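Local coordinates for D-alanyl-D-alanine carboxypeptidase (PDB 5TR7), which probably trims the terminal D-alanine from peptidoglycan precursor peptides as a penicillin-binding serine carboxypeptidase of the S11 family, helping to shape the bacterial cell wall, at residues Thr84-Val87 with Ser88-Asn91; Val104-Ala107 with Glu108-Gly112; Leu244-Gly247 with Phe248-Phe251. One frame throughout, in Å; residues are numbered along the deposited sequence.

Interaction 1: residues Thr84-Val87 with Ser88-Asn91; sequences TVKV and SDLN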
loop_
_atom_site.group_PDB
_atom_site.type_symbol
_atom_site.label_atom_id
_atom_site.label_comp_id
_atom_site.label_asym_id
_atom_site.label_seq_id
_atom_site.Cartn_x
_atom_site.Cartn_y
_atom_site.Cartn_z
ATOM N N THR A 84 -8.609 23.531 2.921
ATOM C CA THR A 84 -7.980 22.671 3.857
ATOM C C THR A 84 -8.791 21.390 3.938
ATOM O O THR A 84 -10.036 21.403 3.744
ATOM C CB THR A 84 -7.859 23.261 5.245
ATOM O OG1 THR A 84 -9.164 23.416 5.868
ATOM C CG2 THR A 84 -7.053 24.572 5.196
ATOM N N VAL A 85 -8.099 20.318 4.296
ATOM C CA VAL A 85 -8.696 19.003 4.469
ATOM C C VAL A 85 -8.086 18.426 5.758
ATOM O O VAL A 85 -6.921 18.638 6.047
ATOM C CB VAL A 85 -8.339 18.050 3.305
ATOM C CG1 VAL A 85 -9.001 16.699 3.496
ATOM C CG2 VAL A 85 -8.734 18.647 1.962
ATOM N N LYS A 86 -8.876 17.672 6.505
ATOM C CA LYS A 86 -8.381 17.016 7.697
ATOM C C LYS A 86 -7.435 15.857 7.384
ATOM O O LYS A 86 -7.557 15.206 6.357
ATOM C CB LYS A 86 -9.534 16.543 8.540
ATOM C CG LYS A 86 -10.279 17.801 9.014
ATOM C CD LYS A 86 -11.255 17.591 10.117
ATOM C CE LYS A 86 -10.596 16.932 11.353
ATOM N NZ LYS A 86 -11.360 16.814 12.649
ATOM N N VAL A 87 -6.464 15.645 8.272
ATOM C CA VAL A 87 -5.484 14.547 8.171
ATOM C C VAL A 87 -6.178 13.198 8.046
ATOM O O VAL A 87 -5.846 12.459 7.167
ATOM C CB VAL A 87 -4.518 14.512 9.373
ATOM C CG1 VAL A 87 -3.785 13.190 9.485
ATOM C CG2 VAL A 87 -3.524 15.642 9.265
ATOM N N SER A 88 -7.166 12.902 8.872
ATOM C CA SER A 88 -7.851 11.607 8.723
ATOM C C SER A 88 -8.472 11.388 7.365
ATOM O O SER A 88 -8.409 10.319 6.841
ATOM C CB SER A 88 -8.892 11.364 9.810
ATOM O OG SER A 88 -9.906 12.290 9.713
ATOM N N ASP A 89 -8.966 12.441 6.746
ATOM C CA ASP A 89 -9.615 12.386 5.477
ATOM C C ASP A 89 -8.573 12.194 4.378
ATOM O O ASP A 89 -8.766 11.365 3.474
ATOM C CB ASP A 89 -10.458 13.624 5.264
ATOM C CG ASP A 89 -11.661 13.672 6.142
ATOM O OD1 ASP A 89 -12.362 12.627 6.193
ATOM O OD2 ASP A 89 -11.972 14.776 6.692
ATOM N N LEU A 90 -7.474 12.934 4.432
ATOM C CA LEU A 90 -6.430 12.723 3.444
ATOM C C LEU A 90 -5.882 11.272 3.496
ATOM O O LEU A 90 -5.561 10.654 2.460
ATOM C CB LEU A 90 -5.274 13.722 3.646
ATOM C CG LEU A 90 -5.561 15.162 3.180
ATOM C CD1 LEU A 90 -4.366 16.062 3.558
ATOM C CD2 LEU A 90 -5.844 15.282 1.679
ATOM N N ASN A 91 -5.706 10.778 4.724
ATOM C CA ASN A 91 -5.256 9.406 4.949
ATOM C C ASN A 91 -6.094 8.369 4.259
ATOM O O ASN A 91 -5.587 7.481 3.622
ATOM C CB ASN A 91 -5.292 9.143 6.420
ATOM C CG ASN A 91 -3.990 9.078 6.964
ATOM O OD1 ASN A 91 -3.454 10.043 7.512
ATOM N ND2 ASN A 91 -3.385 7.938 6.747
#

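Interaction 2: residues Val104-Ala107 with Glu108-Gly112; sequences VAMA and EHVAG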
loop_
_atom_site.group_PDB
_atom_site.type_symbol
_atom_site.label_atom_id
_atom_site.label_comp_id
_atom_site.label_asym_id
_atom_site.label_seq_id
_atom_site.Cartn_x
_atom_site.Cartn_y
_atom_site.Cartn_z
ATOM N N VAL A 104 0.576 13.734 -1.953
ATOM C CA VAL A 104 1.430 14.920 -1.953
ATOM C C VAL A 104 1.068 15.885 -0.844
ATOM O O VAL A 104 1.972 16.469 -0.243
ATOM C CB VAL A 104 1.417 15.631 -3.293
ATOM C CG1 VAL A 104 2.274 16.897 -3.224
ATOM C CG2 VAL A 104 1.938 14.702 -4.365
ATOM N N ALA A 105 -0.230 16.034 -0.555
ATOM C CA ALA A 105 -0.632 16.941 0.518
ATOM C C ALA A 105 -0.138 16.481 1.869
ATOM O O ALA A 105 0.324 17.317 2.682
ATOM C CB ALA A 105 -2.124 17.140 0.554
ATOM N N MET A 106 -0.232 15.181 2.137
ATOM C CA MET A 106 0.293 14.659 3.440
ATOM C C MET A 106 1.811 14.745 3.498
ATOM O O MET A 106 2.391 15.082 4.524
ATOM C CB MET A 106 -0.168 13.231 3.740
ATOM C CG MET A 106 -1.649 13.152 4.142
ATOM S SD MET A 106 -2.011 14.134 5.631
ATOM C CE MET A 106 -0.960 13.344 6.866
ATOM N N ALA A 107 2.448 14.484 2.371
ATOM C CA ALA A 107 3.893 14.555 2.293
ATOM C C ALA A 107 4.359 15.938 2.742
ATOM O O ALA A 107 5.250 16.088 3.611
ATOM C CB ALA A 107 4.337 14.247 0.873
ATOM N N GLU A 108 3.679 16.955 2.207
ATOM C CA GLU A 108 4.005 18.325 2.538
ATOM C C GLU A 108 3.656 18.674 3.973
ATOM O O GLU A 108 4.424 19.363 4.636
ATOM C CB GLU A 108 3.351 19.311 1.569
ATOM C CG GLU A 108 3.865 19.230 0.148
ATOM C CD GLU A 108 3.212 20.244 -0.797
ATOM O OE1 GLU A 108 2.126 20.845 -0.492
ATOM O OE2 GLU A 108 3.834 20.492 -1.852
ATOM N N HIS A 109 2.527 18.185 4.465
ATOM C CA HIS A 109 2.130 18.503 5.853
ATOM C C HIS A 109 3.131 17.881 6.840
ATOM O O HIS A 109 3.396 18.414 7.901
ATOM C CB HIS A 109 0.725 17.913 6.104
ATOM C CG HIS A 109 0.187 18.163 7.469
ATOM N ND1 HIS A 109 -0.217 19.410 7.873
ATOM C CD2 HIS A 109 -0.057 17.335 8.510
ATOM C CE1 HIS A 109 -0.693 19.351 9.095
ATOM N NE2 HIS A 109 -0.584 18.107 9.520
ATOM N N VAL A 110 3.631 16.695 6.497
ATOM C CA VAL A 110 4.574 15.999 7.365
ATOM C C VAL A 110 5.994 16.551 7.324
ATOM O O VAL A 110 6.558 16.793 8.350
ATOM C CB VAL A 110 4.614 14.488 7.077
ATOM C CG1 VAL A 110 5.787 13.807 7.732
ATOM C CG2 VAL A 110 3.335 13.812 7.534
ATOM N N ALA A 111 6.553 16.766 6.146
ATOM C CA ALA A 111 7.944 17.196 6.015
ATOM C C ALA A 111 8.211 18.470 5.205
ATOM O O ALA A 111 9.337 18.673 4.787
ATOM C CB ALA A 111 8.730 16.019 5.427
ATOM N N GLY A 112 7.189 19.313 4.984
ATOM C CA GLY A 112 7.338 20.567 4.263
ATOM C C GLY A 112 7.314 20.427 2.759
ATOM O O GLY A 112 6.585 21.149 2.074
#

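Interaction 3: residues Leu244-Gly247 with Phe248-Phe251; sequences LSYG and FRFF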
loop_
_atom_site.group_PDB
_atom_site.type_symbol
_atom_site.label_atom_id
_atom_site.label_comp_id
_atom_site.label_asym_id
_atom_site.label_seq_id
_atom_site.Cartn_x
_atom_site.Cartn_y
_atom_site.Cartn_z
ATOM N N LEU A 244 -2.802 -17.518 -0.545
ATOM C CA LEU A 244 -3.151 -17.478 0.880
ATOM C C LEU A 244 -3.689 -18.819 1.384
ATOM O O LEU A 244 -3.284 -19.262 2.464
ATOM C CB LEU A 244 -4.152 -16.359 1.188
ATOM C CG LEU A 244 -3.634 -14.933 1.094
ATOM C CD1 LEU A 244 -4.791 -13.942 1.002
ATOM C CD2 LEU A 244 -2.739 -14.561 2.248
ATOM N N SER A 245 -4.602 -19.464 0.653
ATOM C CA SER A 245 -5.141 -20.764 1.092
ATOM C C SER A 245 -4.043 -21.784 1.251
ATOM O O SER A 245 -4.072 -22.579 2.182
ATOM C CB SER A 245 -6.154 -21.343 0.114
ATOM O OG SER A 245 -7.163 -20.414 -0.046
ATOM N N TYR A 246 -3.095 -21.782 0.326
ATOM C CA TYR A 246 -1.978 -22.689 0.430
ATOM C C TYR A 246 -1.227 -22.440 1.758
ATOM O O TYR A 246 -0.884 -23.346 2.464
ATOM C CB TYR A 246 -1.028 -22.479 -0.763
ATOM C CG TYR A 246 0.309 -23.135 -0.584
ATOM C CD1 TYR A 246 0.463 -24.532 -0.776
ATOM C CD2 TYR A 246 1.399 -22.401 -0.235
ATOM C CE1 TYR A 246 1.696 -25.175 -0.591
ATOM C CE2 TYR A 246 2.663 -23.001 -0.090
ATOM C CZ TYR A 246 2.800 -24.378 -0.230
ATOM O OH TYR A 246 4.050 -24.899 -0.042
ATOM N N GLY A 247 -1.025 -21.207 2.116
ATOM C CA GLY A 247 -0.292 -20.904 3.358
ATOM C C GLY A 247 -1.055 -21.416 4.580
ATOM O O GLY A 247 -0.446 -21.912 5.520
ATOM N N PHE A 248 -2.385 -21.283 4.568
ATOM C CA PHE A 248 -3.192 -21.718 5.716
ATOM C C PHE A 248 -3.143 -23.215 5.842
ATOM O O PHE A 248 -3.081 -23.723 6.949
ATOM C CB PHE A 248 -4.622 -21.159 5.666
ATOM C CG PHE A 248 -4.687 -19.635 5.867
ATOM C CD1 PHE A 248 -4.069 -19.035 6.953
ATOM C CD2 PHE A 248 -5.460 -18.843 5.026
ATOM C CE1 PHE A 248 -4.151 -17.662 7.160
ATOM C CE2 PHE A 248 -5.538 -17.477 5.215
ATOM C CZ PHE A 248 -4.893 -16.888 6.299
ATOM N N ARG A 249 -3.124 -23.898 4.702
ATOM C CA ARG A 249 -2.984 -25.340 4.658
ATOM C C ARG A 249 -1.532 -25.814 4.936
ATOM O O ARG A 249 -1.338 -26.915 5.400
ATOM C CB ARG A 249 -3.454 -25.873 3.300
ATOM C CG ARG A 249 -4.966 -25.924 3.159
ATOM C CD ARG A 249 -5.451 -26.165 1.722
ATOM N NE ARG A 249 -4.386 -26.718 0.854
ATOM C CZ ARG A 249 -3.793 -26.082 -0.181
ATOM N NH1 ARG A 249 -4.244 -24.899 -0.660
ATOM N NH2 ARG A 249 -2.796 -26.696 -0.835
ATOM N N PHE A 250 -0.532 -25.005 4.628
ATOM C CA PHE A 250 0.903 -25.367 4.830
ATOM C C PHE A 250 1.231 -25.757 6.250
ATOM O O PHE A 250 1.984 -26.689 6.484
ATOM C CB PHE A 250 1.803 -24.190 4.461
ATOM C CG PHE A 250 3.286 -24.418 4.655
ATOM C CD1 PHE A 250 3.881 -24.317 5.918
ATOM C CD2 PHE A 250 4.103 -24.531 3.546
ATOM C CE1 PHE A 250 5.265 -24.450 6.073
ATOM C CE2 PHE A 250 5.491 -24.683 3.692
ATOM C CZ PHE A 250 6.076 -24.651 4.964
ATOM N N PHE A 251 0.750 -24.983 7.196
ATOM C CA PHE A 251 1.027 -25.305 8.578
ATOM C C PHE A 251 0.266 -26.565 9.021
ATOM O O PHE A 251 0.728 -27.308 9.891
ATOM C CB PHE A 251 0.809 -24.091 9.481
ATOM C CG PHE A 251 1.846 -22.997 9.294
ATOM C CD1 PHE A 251 3.219 -23.293 9.430
ATOM C CD2 PHE A 251 1.468 -21.652 9.079
ATOM C CE1 PHE A 251 4.189 -22.300 9.296
ATOM C CE2 PHE A 251 2.441 -20.658 8.970
ATOM C CZ PHE A 251 3.796 -20.990 9.067
#

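Interaction 1: residues Thr84-Val87 with Ser88-Asn91
K86 hands the chain from strand 84-86 straight into helix 87-95, and its carbonyl oxygen receives the first helical bond, from L90 N to K86 O at 3.0 Å; N91 N follows to V87 O, also 3.0 Å. Both bonds are close to linear. A second N-H reaches the same K86 oxygen, that of D89, but at 125° this bond is weak. K86 sits at the N-cap position, although its side chain turns away and sends NZ to N57.

The apolar part of the junction is made by V85. Its CG1 lies anti to the backbone N (chi1 -179°), which carries that methyl toward the first turn of the helix, where it meets L90 CG at 3.8 Å and, equally near, D89 CB. V85 and L90 thus meet at a slant, CD2 of the leucine also lying against CG1. On the outer side, the carboxylate of D89 leans back over the K86 side chain: OD2 comes to 3.5 Å from CB of K86. The opposite charges themselves stay apart, NZ of K86 being 6.3 Å from OD2 of D89, so any attraction between them is probably modest. V87 and N91, one turn apart, run side by side in the same direction, with CG1 of the valine 3.7 Å from OD1 of the asparagine; ND2 of N91 makes a weak hydrogen bond to E167.

Through the backbone, V85 bonds to V60 of strand 59-61 and V87 to D58 just before it, while V87 and L90 face helix 100-111. The whole is a strand-to-helix junction with K86 as the N-cap residue, joining a two-stranded antiparallel sheet to the helical part of the penicillin-binding domain.

Interaction 2: residues Val104-Ala107 with Glu108-Gly112
M106 and H109 meet one turn apart near the C-terminal end of helix 100-111, a helix of the largely helical part of the penicillin-binding fold. SD of M106 stands 5.5 Å from the centroid of the H109 ring, at a slant to it, and the terminal CE reaches forward to 4.4 Å from CD2 of H109. All three torsions of M106 are near -60°, which curls the thioether along its own helix and puts CE at a similar distance from CG2 of V110. That valine methyl also rests against the carbonyl oxygen of M106, CG2 to O 3.4 Å.

On another side of the helix the side chains of V104 and E108 run alongside each other. A chi1 of -66° sets CG of E108 beside its own backbone N and against the V104 carbonyl oxygen, 3.4 Å from it; the extended chi2 (-179°) carries the carboxylate on outward. OE2 of E108 comes to 4.2 Å from CG1 of V104. Both carboxylate oxygens are bound farther out, OE1 to S63 OG and OE2 to N65 ND2, which fixes the rotation of the group. H109 is held in turn by D58, through NE2. M106 is enclosed by L90 and I94 of helix 87-95 and by I45 of helix 37-50, whereas A107 and V110 face F117 of helix 114-127.

Beneath these side chains the main-chain bonds run in the i to i+4 pattern, from E108 N to V104 O through A111 N to A107 O. At G112 phi turns positive, and G112 N bonds to O of E108 at 2.8 Å.

Interaction 3: residues Leu244-Gly247 with Phe248-Phe251
Residues L244-F251 form two late turns of helix 233-251, with i to i+4 bonds from F248 N to L244 O and from R249 N to S245 O. The next donor, F250 N, is shared: it binds Y246 O at 2.7 Å and, weakly, G247 O at 3.2 Å.

Y246 makes the main side-chain contacts. A chi1 of 166° swings its ring opposite the main-chain nitrogen and forward along the helix toward F250, whose CD2 lies 3.6 Å from the phenolic OH of Y246. The tyrosine oxygen comes in at the edge of the phenylalanine ring, near its plane, and CZ of Y246 is there too; with respect to the tyrosine ring, F250 sits at a slant. From the other flank R249 folds back over the turn. Its bend at chi3 (18°) returns the guanidinium to the Y246 backbone, NH1 standing 3.3 Å from CA of Y246, while NH2 comes to the edge of the tyrosine ring, 3.9 Å from CD1. The guanidinium and ring planes are 67° apart, so this is an approach to the rim and not a stack on the face.

F248 points to the side of the helix that lies on the five-stranded sheet. Its CD2 packs 3.4 Å from the carbonyl oxygen of L244, its CE2 lies 4.4 Å from CB of L244, and M195 is against both side chains. S245 OG turns back along the helix to bond K241 O.

L244 and F248 pack apolar surface on strands 209-218 and 221-230, while Y246 (also on L13), R249 and F250 meet by van der Waals and ring-edge contact, with no side-chain hydrogen bond among them.

In the fold
Interactions 1 and 2 form one packed unit. Their centres are 11 Å apart, and consecutive helices 87-95 and 100-111 meet there: L90 CD1 lies 3.7 Å from M106 SD, and V87 CG2 lies 3.8 Å from H109 NE2. Both lie near the predicted active site, the side chains of N91 and V104 each being about 9 Å from that of K38, the probable proton acceptor. Interaction 3 lies across the chain's centre, about 38 Å from interaction 1 and 40 Å from interaction 2, centre to centre. It packs on the five-stranded sheet, away from the predicted catalytic residues; a bound nitrite ion, probably from the crystallisation liquor, lies about 5 Å from the F251 side chain.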